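Ribosomal RNA small subunit methyltransferase E (Legionella pneumophila, PDB 5O95) probably methylates the N3 position of a specific uridine in 16S ribosomal RNA, taking the methyl group from S-adenosyl-L-methionine. Local coordinates at residues B[40-45]-B[52-57]; B[48-53]-B[74-79]; B[82-87]-B[107-112]. One frame throughout, in Å; residues are numbered along the deposited sequence. Where two conformers were deposited one is given.

Contact 1 of 3, residues B[40-45]-B[52-57]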
ATOM      1  N   GLY B  40     -11.777  30.666  16.018  1.00 27.14           N
ATOM      2  CA  GLY B  40     -10.802  30.415  17.057  1.00 30.21           C
ATOM      3  C   GLY B  40      -9.936  29.188  16.846  1.00 27.51           C
ATOM      4  O   GLY B  40      -8.855  29.099  17.441  1.00 31.87           O
ATOM      5  N   GLU B  41     -10.372  28.240  16.019  1.00 26.21           N
ATOM      6  CA  GLU B  41      -9.599  27.028  15.808  1.00 24.15           C
ATOM      7  C   GLU B  41      -8.366  27.297  14.943  1.00 22.22           C
ATOM      8  O   GLU B  41      -8.342  28.207  14.110  1.00 25.64           O
ATOM      9  CB  GLU B  41     -10.472  25.942  15.173  1.00 27.56           C
ATOM     10  CG  GLU B  41     -11.668  25.543  16.040  1.00 27.33           C
ATOM     11  CD  GLU B  41     -12.460  24.383  15.448  1.00 31.79           C
ATOM     12  OE1 GLU B  41     -11.837  23.388  15.025  1.00 45.10           O
ATOM     13  OE2 GLU B  41     -13.704  24.481  15.398  1.00 65.20           O
ATOM     14  N   GLN B  42      -7.335  26.484  15.159  1.00 26.48           N
ATOM     15  CA  GLN B  42      -6.055  26.635  14.486  1.00 25.85           C
ATOM     16  C   GLN B  42      -6.013  25.839  13.188  1.00 22.98           C
ATOM     17  O   GLN B  42      -6.630  24.774  13.063  1.00 27.29           O
ATOM     18  CB  GLN B  42      -4.925  26.153  15.391  1.00 29.33           C
ATOM     19  CG  GLN B  42      -4.862  26.886  16.714  1.00 39.29           C
ATOM     20  CD  GLN B  42      -4.455  28.328  16.530  1.00 56.68           C
ATOM     21  OE1 GLN B  42      -3.542  28.627  15.760  1.00 35.15           O
ATOM     22  NE2 GLN B  42      -5.142  29.233  17.218  1.00 47.66           N
ATOM     23  N   LEU B  43      -5.235  26.350  12.234  1.00 22.79           N
ATOM     24  CA  LEU B  43      -4.973  25.696  10.962  1.00 21.65           C
ATOM     25  C   LEU B  43      -3.525  25.950  10.588  1.00 27.76           C
ATOM     26  O   LEU B  43      -2.956  26.987  10.924  1.00 24.82           O
ATOM     27  CB  LEU B  43      -5.801  26.308   9.805  1.00 24.48           C
ATOM     28  CG  LEU B  43      -7.312  26.142   9.751  1.00 32.79           C
ATOM     29  CD1 LEU B  43      -7.906  26.980   8.629  1.00 24.03           C
ATOM     30  CD2 LEU B  43      -7.634  24.679   9.536  1.00 64.03           C
ATOM     31  N   THR B  44      -2.944  25.010   9.867  1.00 18.95           N
ATOM     32  CA  THR B  44      -1.640  25.189   9.249  1.00 15.45           C
ATOM     33  C   THR B  44      -1.883  25.221   7.756  1.00 16.79           C
ATOM     34  O   THR B  44      -2.253  24.203   7.168  1.00 18.81           O
ATOM     35  CB  THR B  44      -0.690  24.050   9.608  1.00 19.33           C
ATOM     36  OG1 THR B  44      -0.485  23.994  11.028  1.00 20.31           O
ATOM     37  CG2 THR B  44       0.665  24.250   8.907  1.00 23.19           C
ATOM     38  N   LEU B  45      -1.744  26.390   7.140  1.00 17.24           N
ATOM     39  CA  LEU B  45      -1.805  26.444   5.690  1.00 15.65           C
ATOM     40  C   LEU B  45      -0.420  26.153   5.139  1.00 16.49           C
ATOM     41  O   LEU B  45       0.585  26.402   5.793  1.00 16.39           O
ATOM     42  CB  LEU B  45      -2.234  27.833   5.217  1.00 17.12           C
ATOM     43  CG  LEU B  45      -3.426  28.374   5.990  1.00 22.51           C
ATOM     44  CD1 LEU B  45      -3.724  29.821   5.545  1.00 26.24           C
ATOM     45  CD2 LEU B  45      -4.655  27.480   5.839  1.00 22.78           C
ATOM     46  N   GLU B  52       4.944  26.883   5.715  1.00 16.83           N
ATOM     47  CA  GLU B  52       3.777  26.612   6.547  1.00 14.01           C
ATOM     48  C   GLU B  52       3.359  27.908   7.227  1.00 19.91           C
ATOM     49  O   GLU B  52       4.206  28.627   7.769  1.00 20.17           O
ATOM     50  CB  GLU B  52       4.090  25.555   7.607  1.00 16.69           C
ATOM     51  CG  GLU B  52       4.103  24.131   7.039  1.00 13.26           C
ATOM     52  CD  GLU B  52       4.363  23.088   8.100  1.00 21.53           C
ATOM     53  OE1 GLU B  52       4.367  23.395   9.311  1.00 20.94           O
ATOM     54  OE2 GLU B  52       4.538  21.914   7.722  1.00 20.25           O
ATOM     55  N   PHE B  53       2.058  28.202   7.192  1.00 18.41           N
ATOM     56  CA  PHE B  53       1.499  29.431   7.750  1.00 15.12           C
ATOM     57  C   PHE B  53       0.619  29.039   8.926  1.00 19.64           C
ATOM     58  O   PHE B  53      -0.401  28.368   8.753  1.00 20.94           O
ATOM     59  CB  PHE B  53       0.710  30.169   6.674  1.00 14.56           C
ATOM     60  CG  PHE B  53       1.536  30.515   5.467  1.00 18.69           C
ATOM     61  CD1 PHE B  53       1.701  29.583   4.436  1.00 17.34           C
ATOM     62  CD2 PHE B  53       2.145  31.768   5.361  1.00 16.56           C
ATOM     63  CE1 PHE B  53       2.490  29.879   3.339  1.00 19.62           C
ATOM     64  CE2 PHE B  53       2.942  32.074   4.272  1.00 17.25           C
ATOM     65  CZ  PHE B  53       3.097  31.129   3.243  1.00 18.68           C
ATOM     66  N   THR B  54       1.021  29.427  10.128  1.00 18.23           N
ATOM     67  CA  THR B  54       0.203  29.143  11.296  1.00 19.08           C
ATOM     68  C   THR B  54      -0.918  30.157  11.329  1.00 23.12           C
ATOM     69  O   THR B  54      -0.663  31.368  11.277  1.00 20.97           O
ATOM     70  CB  THR B  54       1.046  29.218  12.566  1.00 20.92           C
ATOM     71  OG1 THR B  54       2.094  28.253  12.491  1.00 22.27           O
ATOM     72  CG2 THR B  54       0.189  28.914  13.798  1.00 24.65           C
ATOM     73  N   ALA B  55      -2.155  29.680  11.388  1.00 20.42           N
ATOM     74  CA  ALA B  55      -3.301  30.553  11.214  1.00 20.10           C
ATOM     75  C   ALA B  55      -4.388  30.152  12.196  1.00 21.59           C
ATOM     76  O   ALA B  55      -4.384  29.056  12.757  1.00 23.42           O
ATOM     77  CB  ALA B  55      -3.854  30.516   9.778  1.00 18.61           C
ATOM     78  N   SER B  56      -5.318  31.065  12.403  1.00 20.74           N
ATOM     79  CA  SER B  56      -6.497  30.771  13.191  1.00 27.91           C
ATOM     80  C   SER B  56      -7.712  31.320  12.470  1.00 23.32           C
ATOM     81  O   SER B  56      -7.631  32.289  11.702  1.00 23.38           O
ATOM     82  CB  SER B  56      -6.404  31.339  14.596  1.00 37.86           C
ATOM     83  OG  SER B  56      -6.295  32.739  14.530  1.00 32.72           O
ATOM     84  N   ILE B  57      -8.846  30.685  12.724  1.00 23.06           N
ATOM     85  CA  ILE B  57     -10.078  31.071  12.053  1.00 26.91           C
ATOM     86  C   ILE B  57     -10.631  32.304  12.745  1.00 26.33           C
ATOM     87  O   ILE B  57     -10.958  32.265  13.936  1.00 26.89           O
ATOM     88  CB  ILE B  57     -11.088  29.921  12.048  1.00 20.25           C
ATOM     89  CG1 ILE B  57     -10.499  28.753  11.247  1.00 23.62           C
ATOM     90  CG2 ILE B  57     -12.399  30.403  11.455  1.00 24.02           C
ATOM     91  CD1 ILE B  57     -11.472  27.609  11.001  1.00 26.72           C
TER
HETATM   92  O   HOH W   1       1.568  25.500  12.196  1.00 28.38           O

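Contact 2 of 3, residues B[48-53]-B[74-79]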
ATOM      1  N   GLY B  48       2.543  24.952  -1.181  1.00 16.44           N
ATOM      2  CA  GLY B  48       3.206  24.217  -2.233  1.00 17.59           C
ATOM      3  C   GLY B  48       4.642  24.604  -2.473  1.00 15.92           C
ATOM      4  O   GLY B  48       5.277  24.038  -3.360  1.00 18.62           O
ATOM      5  N   ASP B  49       5.181  25.558  -1.715  1.00 15.45           N
ATOM      6  CA  ASP B  49       6.564  25.971  -1.849  1.00 15.18           C
ATOM      7  C   ASP B  49       7.283  25.845  -0.507  1.00 15.40           C
ATOM      8  O   ASP B  49       8.186  26.621  -0.189  1.00 17.42           O
ATOM      9  CB  ASP B  49       6.647  27.397  -2.400  1.00 16.88           C
ATOM     10  CG  ASP B  49       8.032  27.756  -2.913  1.00 21.73           C
ATOM     11  OD1 ASP B  49       8.772  26.863  -3.392  1.00 26.75           O
ATOM     12  OD2 ASP B  49       8.378  28.952  -2.830  1.00 27.55           O
ATOM     13  N   ASN B  50       6.886  24.835   0.286  1.00 14.88           N
ATOM     14  CA  ASN B  50       7.596  24.476   1.517  1.00 14.99           C
ATOM     15  C   ASN B  50       7.571  25.587   2.568  1.00 15.84           C
ATOM     16  O   ASN B  50       8.519  25.740   3.357  1.00 16.51           O
ATOM     17  CB  ASN B  50       8.996  23.959   1.202  1.00 15.64           C
ATOM     18  CG  ASN B  50       8.930  22.717   0.344  1.00 17.31           C
ATOM     19  OD1 ASN B  50       8.304  21.744   0.737  1.00 20.11           O
ATOM     20  ND2 ASN B  50       9.524  22.765  -0.854  1.00 20.39           N
ATOM     21  N   LYS B  51       6.486  26.357   2.595  0.55 16.84           N
ATOM     22  CA  LYS B  51       6.210  27.274   3.692  0.55 13.82           C
ATOM     23  C   LYS B  51       4.927  26.845   4.386  0.55 15.89           C
ATOM     24  O   LYS B  51       3.941  26.497   3.723  0.55 17.81           O
ATOM     25  CB  LYS B  51       6.070  28.714   3.199  0.55 15.24           C
ATOM     26  CG  LYS B  51       7.379  29.287   2.696  0.55 20.37           C
ATOM     27  CD  LYS B  51       7.192  30.710   2.173  0.55 20.25           C
ATOM     28  CE  LYS B  51       8.459  31.208   1.505  0.55 25.49           C
ATOM     29  NZ  LYS B  51       8.252  32.561   0.923  0.55 27.15           N
ATOM     30  N   GLU B  52       4.944  26.883   5.715  1.00 16.83           N
ATOM     31  CA  GLU B  52       3.777  26.612   6.547  1.00 14.01           C
ATOM     32  C   GLU B  52       3.359  27.908   7.227  1.00 19.91           C
ATOM     33  O   GLU B  52       4.206  28.627   7.769  1.00 20.17           O
ATOM     34  CB  GLU B  52       4.090  25.555   7.607  1.00 16.69           C
ATOM     35  CG  GLU B  52       4.103  24.131   7.039  1.00 13.26           C
ATOM     36  CD  GLU B  52       4.363  23.088   8.100  1.00 21.53           C
ATOM     37  OE1 GLU B  52       4.367  23.395   9.311  1.00 20.94           O
ATOM     38  OE2 GLU B  52       4.538  21.914   7.722  1.00 20.25           O
ATOM     39  N   PHE B  53       2.058  28.202   7.192  1.00 18.41           N
ATOM     40  CA  PHE B  53       1.499  29.431   7.750  1.00 15.12           C
ATOM     41  C   PHE B  53       0.619  29.039   8.926  1.00 19.64           C
ATOM     42  O   PHE B  53      -0.401  28.368   8.753  1.00 20.94           O
ATOM     43  CB  PHE B  53       0.710  30.169   6.674  1.00 14.56           C
ATOM     44  CG  PHE B  53       1.536  30.515   5.467  1.00 18.69           C
ATOM     45  CD1 PHE B  53       1.701  29.583   4.436  1.00 17.34           C
ATOM     46  CD2 PHE B  53       2.145  31.768   5.361  1.00 16.56           C
ATOM     47  CE1 PHE B  53       2.490  29.879   3.339  1.00 19.62           C
ATOM     48  CE2 PHE B  53       2.942  32.074   4.272  1.00 17.25           C
ATOM     49  CZ  PHE B  53       3.097  31.129   3.243  1.00 18.68           C
ATOM     50  N   GLU B  74       9.549  27.952   7.235  1.00 17.47           N
ATOM     51  CA  GLU B  74       9.979  27.115   6.122  1.00 17.78           C
ATOM     52  C   GLU B  74      10.116  25.678   6.606  1.00 18.48           C
ATOM     53  O   GLU B  74      10.853  25.405   7.567  1.00 20.99           O
ATOM     54  CB  GLU B  74      11.290  27.630   5.538  1.00 20.54           C
ATOM     55  CG  GLU B  74      11.158  29.091   5.116  1.00 32.82           C
ATOM     56  CD  GLU B  74      12.156  29.514   4.059  1.00 69.10           C
ATOM     57  OE1 GLU B  74      13.039  28.705   3.711  1.00 71.56           O
ATOM     58  OE2 GLU B  74      12.052  30.663   3.574  1.00 64.00           O
ATOM     59  N   VAL B  75       9.390  24.761   5.955  1.00 17.07           N
ATOM     60  CA  VAL B  75       9.363  23.355   6.360  1.00 16.97           C
ATOM     61  C   VAL B  75       9.327  22.488   5.101  1.00 14.60           C
ATOM     62  O   VAL B  75       8.403  22.600   4.284  1.00 16.83           O
ATOM     63  CB  VAL B  75       8.161  23.010   7.260  1.00 15.69           C
ATOM     64  CG1 VAL B  75       8.219  21.530   7.694  1.00 17.70           C
ATOM     65  CG2 VAL B  75       8.064  23.914   8.466  1.00 17.47           C
ATOM     66  N   ASN B  76      10.324  21.625   4.943  1.00 18.86           N
ATOM     67  CA  ASN B  76      10.441  20.812   3.737  1.00 18.91           C
ATOM     68  C   ASN B  76      10.442  19.348   4.155  1.00 15.47           C
ATOM     69  O   ASN B  76      11.310  18.924   4.921  1.00 20.07           O
ATOM     70  CB  ASN B  76      11.743  21.168   3.014  1.00 19.53           C
ATOM     71  CG  ASN B  76      11.864  20.504   1.654  1.00 24.12           C
ATOM     72  OD1 ASN B  76      11.738  19.281   1.528  1.00 22.70           O
ATOM     73  ND2 ASN B  76      12.077  21.313   0.617  1.00 24.51           N
ATOM     74  N   ARG B  77       9.485  18.580   3.626  1.00 14.80           N
ATOM     75  CA  ARG B  77       9.421  17.143   3.888  1.00 16.41           C
ATOM     76  C   ARG B  77       9.564  16.345   2.606  1.00 17.29           C
ATOM     77  O   ARG B  77       9.052  15.219   2.511  1.00 20.24           O
ATOM     78  CB  ARG B  77       8.136  16.765   4.621  1.00 15.36           C
ATOM     79  CG  ARG B  77       8.056  17.360   6.002  1.00 17.37           C
ATOM     80  CD  ARG B  77       6.821  16.879   6.776  1.00 17.53           C
ATOM     81  NE  ARG B  77       6.878  17.454   8.120  1.00 18.91           N
ATOM     82  CZ  ARG B  77       6.232  18.571   8.464  1.00 16.39           C
ATOM     83  NH1 ARG B  77       5.438  19.194   7.593  1.00 15.26           N
ATOM     84  NH2 ARG B  77       6.382  19.050   9.703  1.00 18.64           N
ATOM     85  N   GLU B  78      10.298  16.890   1.636  1.00 18.73           N
ATOM     86  CA  GLU B  78      10.538  16.221   0.366  1.00 18.12           C
ATOM     87  C   GLU B  78      11.739  15.282   0.457  1.00 17.69           C
ATOM     88  O   GLU B  78      12.705  15.525   1.190  1.00 18.47           O
ATOM     89  CB  GLU B  78      10.790  17.252  -0.738  1.00 20.18           C
ATOM     90  CG  GLU B  78       9.601  18.193  -0.961  1.00 17.66           C
ATOM     91  CD  GLU B  78       8.318  17.442  -1.292  1.00 19.05           C
ATOM     92  OE1 GLU B  78       8.292  16.764  -2.350  1.00 20.13           O
ATOM     93  OE2 GLU B  78       7.337  17.522  -0.507  1.00 18.43           O
ATOM     94  N   SER B  79      11.670  14.171  -0.324  1.00 16.51           N
ATOM     95  CA  SER B  79      12.784  13.250  -0.363  1.00 16.95           C
ATOM     96  C   SER B  79      13.858  13.785  -1.306  1.00 18.93           C
ATOM     97  O   SER B  79      13.534  14.380  -2.342  1.00 19.65           O
ATOM     98  CB  SER B  79      12.320  11.895  -0.891  1.00 17.79           C
ATOM     99  OG  SER B  79      13.445  11.064  -1.110  1.00 20.63           O
TER
HETATM  100  O   HOH W   2       7.612  19.358   1.559  1.00 16.89           O
HETATM  101  O   HOH W   3       5.411  21.517  10.920  1.00 22.89           O

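Contact 3 of 3, residues B[82-87]-B[107-112]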
ATOM      1  N   LYS B  82      14.285  11.984  -6.226  1.00 19.59           N
ATOM      2  CA  LYS B  82      13.093  12.408  -6.962  1.00 15.11           C
ATOM      3  C   LYS B  82      12.645  11.274  -7.868  1.00 16.58           C
ATOM      4  O   LYS B  82      13.301  10.977  -8.871  1.00 20.16           O
ATOM      5  CB  LYS B  82      13.402  13.645  -7.802  1.00 16.84           C
ATOM      6  CG  LYS B  82      14.110  14.736  -7.063  1.00 22.25           C
ATOM      7  CD  LYS B  82      13.354  15.151  -5.844  1.00 23.54           C
ATOM      8  CE  LYS B  82      14.111  16.283  -5.144  1.00 57.23           C
ATOM      9  NZ  LYS B  82      13.629  16.582  -3.765  1.00 39.76           N
ATOM     10  N   ILE B  83      11.553  10.619  -7.505  1.00 17.34           N
ATOM     11  CA  ILE B  83      11.033   9.492  -8.273  1.00 16.53           C
ATOM     12  C   ILE B  83       9.943  10.020  -9.188  1.00 21.85           C
ATOM     13  O   ILE B  83       9.035  10.727  -8.736  1.00 18.01           O
ATOM     14  CB  ILE B  83      10.465   8.411  -7.348  1.00 17.17           C
ATOM     15  CG1 ILE B  83      11.522   7.986  -6.315  1.00 21.26           C
ATOM     16  CG2 ILE B  83       9.968   7.231  -8.176  1.00 19.38           C
ATOM     17  CD1 ILE B  83      10.991   6.989  -5.294  1.00 20.21           C
ATOM     18  N   HIS B  84      10.037   9.687 -10.469  1.00 20.47           N
ATOM     19  CA  HIS B  84       8.986   9.950 -11.445  1.00 17.75           C
ATOM     20  C   HIS B  84       8.331   8.605 -11.751  1.00 19.45           C
ATOM     21  O   HIS B  84       8.936   7.754 -12.414  1.00 20.05           O
ATOM     22  CB  HIS B  84       9.575  10.555 -12.711  1.00 20.45           C
ATOM     23  CG  HIS B  84       8.546  10.925 -13.734  1.00 19.85           C
ATOM     24  ND1 HIS B  84       8.871  11.551 -14.914  1.00 24.32           N
ATOM     25  CD2 HIS B  84       7.201  10.766 -13.750  1.00 21.75           C
ATOM     26  CE1 HIS B  84       7.771  11.764 -15.617  1.00 29.26           C
ATOM     27  NE2 HIS B  84       6.743  11.294 -14.933  1.00 24.75           N
ATOM     28  N   LEU B  85       7.103   8.428 -11.258  1.00 18.04           N
ATOM     29  CA  LEU B  85       6.327   7.210 -11.429  1.00 16.58           C
ATOM     30  C   LEU B  85       5.466   7.344 -12.671  1.00 17.43           C
ATOM     31  O   LEU B  85       4.722   8.317 -12.803  1.00 16.72           O
ATOM     32  CB  LEU B  85       5.393   7.032 -10.231  1.00 14.87           C
ATOM     33  CG  LEU B  85       4.398   5.882 -10.428  1.00 17.58           C
ATOM     34  CD1 LEU B  85       5.091   4.509 -10.607  1.00 21.72           C
ATOM     35  CD2 LEU B  85       3.400   5.860  -9.259  1.00 19.06           C
ATOM     36  N   ALA B  86       5.554   6.353 -13.563  1.00 17.13           N
ATOM     37  CA  ALA B  86       4.683   6.270 -14.734  1.00 18.70           C
ATOM     38  C   ALA B  86       3.803   5.058 -14.478  1.00 20.47           C
ATOM     39  O   ALA B  86       4.294   3.926 -14.486  1.00 19.70           O
ATOM     40  CB  ALA B  86       5.501   6.110 -16.016  1.00 21.58           C
ATOM     41  N   GLN B  87       2.530   5.296 -14.160  1.00 16.07           N
ATOM     42  CA  GLN B  87       1.626   4.250 -13.689  1.00 19.09           C
ATOM     43  C   GLN B  87       0.614   3.983 -14.786  1.00 16.87           C
ATOM     44  O   GLN B  87      -0.128   4.892 -15.173  1.00 20.06           O
ATOM     45  CB  GLN B  87       0.894   4.708 -12.422  1.00 20.12           C
ATOM     46  CG  GLN B  87      -0.062   3.669 -11.835  1.00 19.90           C
ATOM     47  CD  GLN B  87       0.666   2.493 -11.185  1.00 21.42           C
ATOM     48  OE1 GLN B  87       1.829   2.601 -10.832  1.00 22.26           O
ATOM     49  NE2 GLN B  87      -0.026   1.357 -11.035  1.00 30.82           N
ATOM     50  N   VAL B 107       6.612  10.703  -3.796  1.00 16.70           N
ATOM     51  CA  VAL B 107       6.876  10.718  -5.231  1.00 16.43           C
ATOM     52  C   VAL B 107       7.006  12.171  -5.682  1.00 15.83           C
ATOM     53  O   VAL B 107       6.315  13.056  -5.178  1.00 16.97           O
ATOM     54  CB  VAL B 107       5.743   9.975  -5.958  1.00 16.31           C
ATOM     55  CG1 VAL B 107       4.485  10.867  -6.061  1.00 17.19           C
ATOM     56  CG2 VAL B 107       6.182   9.483  -7.338  1.00 18.25           C
ATOM     57  N   ALA B 108       7.921  12.414  -6.622  1.00 14.47           N
ATOM     58  CA  ALA B 108       8.158  13.762  -7.118  1.00 14.12           C
ATOM     59  C   ALA B 108       7.264  14.105  -8.301  1.00 18.06           C
ATOM     60  O   ALA B 108       6.854  15.263  -8.446  1.00 17.25           O
ATOM     61  CB  ALA B 108       9.625  13.898  -7.536  1.00 16.85           C
ATOM     62  N   CYS B 109       6.935  13.119  -9.131  0.51 13.19           N
ATOM     63  CA  CYS B 109       6.226  13.337 -10.386  0.51 15.72           C
ATOM     64  C   CYS B 109       5.457  12.070 -10.712  0.51 15.22           C
ATOM     65  O   CYS B 109       5.960  10.971 -10.484  0.51 17.66           O
ATOM     66  CB  CYS B 109       7.216  13.557 -11.529  0.51 14.19           C
ATOM     67  SG  CYS B 109       6.477  14.297 -13.003  0.51 16.69           S
ATOM     68  N   ILE B 110       4.254  12.228 -11.265  1.00 17.19           N
ATOM     69  CA  ILE B 110       3.405  11.097 -11.636  1.00 15.35           C
ATOM     70  C   ILE B 110       2.903  11.326 -13.053  1.00 19.71           C
ATOM     71  O   ILE B 110       2.318  12.376 -13.328  1.00 19.14           O
ATOM     72  CB  ILE B 110       2.187  10.953 -10.702  1.00 18.96           C
ATOM     73  CG1 ILE B 110       2.610  10.893  -9.243  1.00 25.50           C
ATOM     74  CG2 ILE B 110       1.403   9.679 -11.072  1.00 20.38           C
ATOM     75  CD1 ILE B 110       1.490  11.232  -8.285  1.00 23.77           C
ATOM     76  N   THR B 111       3.076  10.331 -13.926  1.00 18.69           N
ATOM     77  CA  THR B 111       2.496  10.357 -15.274  1.00 21.27           C
ATOM     78  C   THR B 111       1.532   9.191 -15.440  1.00 16.52           C
ATOM     79  O   THR B 111       1.953   8.030 -15.313  1.00 19.48           O
ATOM     80  CB  THR B 111       3.588  10.271 -16.354  1.00 22.13           C
ATOM     81  OG1 THR B 111       4.427  11.429 -16.287  1.00 21.84           O
ATOM     82  CG2 THR B 111       2.955  10.171 -17.754  1.00 24.69           C
ATOM     83  N   PRO B 112       0.248   9.426 -15.697  1.00 19.40           N
ATOM     84  CA  PRO B 112      -0.629   8.319 -16.103  1.00 22.72           C
ATOM     85  C   PRO B 112      -0.156   7.806 -17.452  1.00 19.80           C
ATOM     86  O   PRO B 112       0.118   8.580 -18.364  1.00 21.89           O
ATOM     87  CB  PRO B 112      -2.014   8.977 -16.196  1.00 21.49           C
ATOM     88  CG  PRO B 112      -1.890  10.266 -15.378  1.00 24.05           C
ATOM     89  CD  PRO B 112      -0.475  10.700 -15.587  1.00 22.78           C
TER

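Contact 1 of 3, residues B[40-45]-B[52-57]
The ring of Phe-53 takes Leu-45 O at its edge, near the ring plane, with CD1 3.6 Å from that oxygen; the carboxylate of Glu-52 lies with OE1 3.8 Å from the methyl CG2 of Thr-44. Both belong to an antiparallel beta hairpin of the PUA domain, strand 42-46 running back against strand 51-61. Leu-43 with Ala-55 and Leu-45 with Phe-53 are its hydrogen-bonded pairs, each closed by two backbone bonds. Gln-42 with Ser-56 and Thr-44 with Thr-54 are non-hydrogen-bonded pairs, where CA-H groups lean on carbonyl oxygens instead. The two faces differ in character. Leu-43, Leu-45, Phe-53 and Ala-55 form the buried one: Leu-45 CB meets Phe-53 CB at 4.0 Å, Leu-43 CD1 reaches Ile-57 CG1 at 4.1 Å, and Val-67 and Ile-69 of strand 64-74 and Ile-9 of strand 8-10 pack on Leu-45. The opposite face carries the two threonines. In Thr-44 the hydroxyl stands beside the backbone N (chi1 -61°), which sends CG2 to Glu-52 and leaves OG1 for a water 2.8 Å away; the same water binds Thr-54 OG1, tying the pair across the strands. Glu-52 spends OE2 on Arg-77 and Asn-148. Where strand 42-46 begins, Gly-40 and Glu-41 together face Ile-57 as in a G1 beta bulge, Gly-40 having a positive phi of 98°. Gly-40 N donates to Ile-57 O at 2.7 Å, and Ile-57 N returns a bond to Glu-41 O at 2.9 Å.

Contact 2 of 3, residues B[48-53]-B[74-79]
Glu-52 is extended beyond CG (chi2 -178°) and Arg-77 from CG to NE; a turn at the last torsion of Arg-77 (chi4 96°) then swings NH1 to the carboxylate, the two side chains crossing at about a right angle. Their flat ends lie nearly coplanar. Arg-77 NH1 gives a salt bridge to Glu-52 OE2 at 2.9 Å, met almost head-on to the C-O bond, while a water joins Glu-52 OE1 to Arg-77 NH2 as a second rung. Val-75 covers one face of the guanidinium, its CG1 3.4 Å from that plane and offset toward the rim. The backbone joins where strand 51-61 meets the linker leaving the PUA domain for the methyltransferase domain: Val-75 N donates to Asn-50 O at 2.9 Å, beside the antiparallel bridge of Lys-51 with Glu-74. Farther along, the amides of Asn-50 and Asn-76 stack with planes 23° apart. They share no bond; Asn-50 ND2 turns to Gln-149, and Asn-76 OD1 accepts from Glu-78 N at 2.8 Å in an Asx turn. Another water takes a bond from Arg-77 N and gives bonds to Asn-50 OD1 and to OE2 of Glu-78, whose OE1 forms a salt bridge with Arg-147. Arg-77 O receives Arg-223 of the second subunit, a residue that binds S-adenosyl-L-methionine. With Asn-148 also donating to Glu-52 OE2, the carboxylate probably stays ionised at this domain junction.

Contact 3 of 3, residues B[82-87]-B[107-112]
His-84 and Thr-111 make the tight, buried part of this contact: His-84 NE2 and Thr-111 OG1 share a hydrogen bond of 2.7 Å, in which either may be the donor. With CG anti to the backbone N (chi1 -177°), the imidazole reaches along the sheet face, over Cys-109, and presents its NE2 edge to the threonine. Cys-109 CB lies over one ring face as a CH-pi contact, 3.9 Å from the His-84 ring centroid. In one of its two conformers the sulfur also lies over that face. At the far end of the ring ND1 bonds to Glu-168, and Phe-162 meets the imidazole edge-to-face, so both nitrogens are engaged and the ring's rotation is fixed. The backbones beneath are parallel neighbours in the six-stranded sheet of the SPOUT-type methyltransferase domain, the two strands of a beta-alpha-beta unit whose helix, 94-104, covers Leu-85 and Val-107. Leu-85 straddles Ile-110, its N bonding to Cys-109 O at 2.9 Å and its O accepting from Thr-111 N at 2.8 Å. On that helix-covered face Leu-85 CB touches Val-107 CG2 at 3.9 Å. Gln-87, bonded through its N to Thr-111 O, has its side chain about 4 Å from that of Thr-227, which binds S-adenosyl-L-methionine. The Lys-82 end is the solvent side: Ile-83 O is split between Ala-108 N and a longer bond from Cys-109 N at 3.2 Å. Lys-82 meets Ala-108 at the base of its side chain, CB to CB 3.8 Å, and its long chain leads away, NZ bonding to Ser-79 O.

In the fold
Contacts 1 and 2 overlap on strand 51-61, where Glu-52 takes part in both: contact 1 closes the hairpin inside the PUA sheet, and contact 2 ties that strand's start to the linker leaving the same sheet. Contact 3 stands apart in the methyltransferase sheet, about 31 Å from contact 1 between centres, although its first segment follows contact 2 closely in sequence. Burial falls from contact 3 through the partly buried contact 1 to the surface contact 2. The chemistry follows: parallel pairing and a fixed imidazole at depth, antiparallel pairing with one apolar face and one face where a water bridges two threonines in the hairpin, and charge, amides and waters at the domain junction.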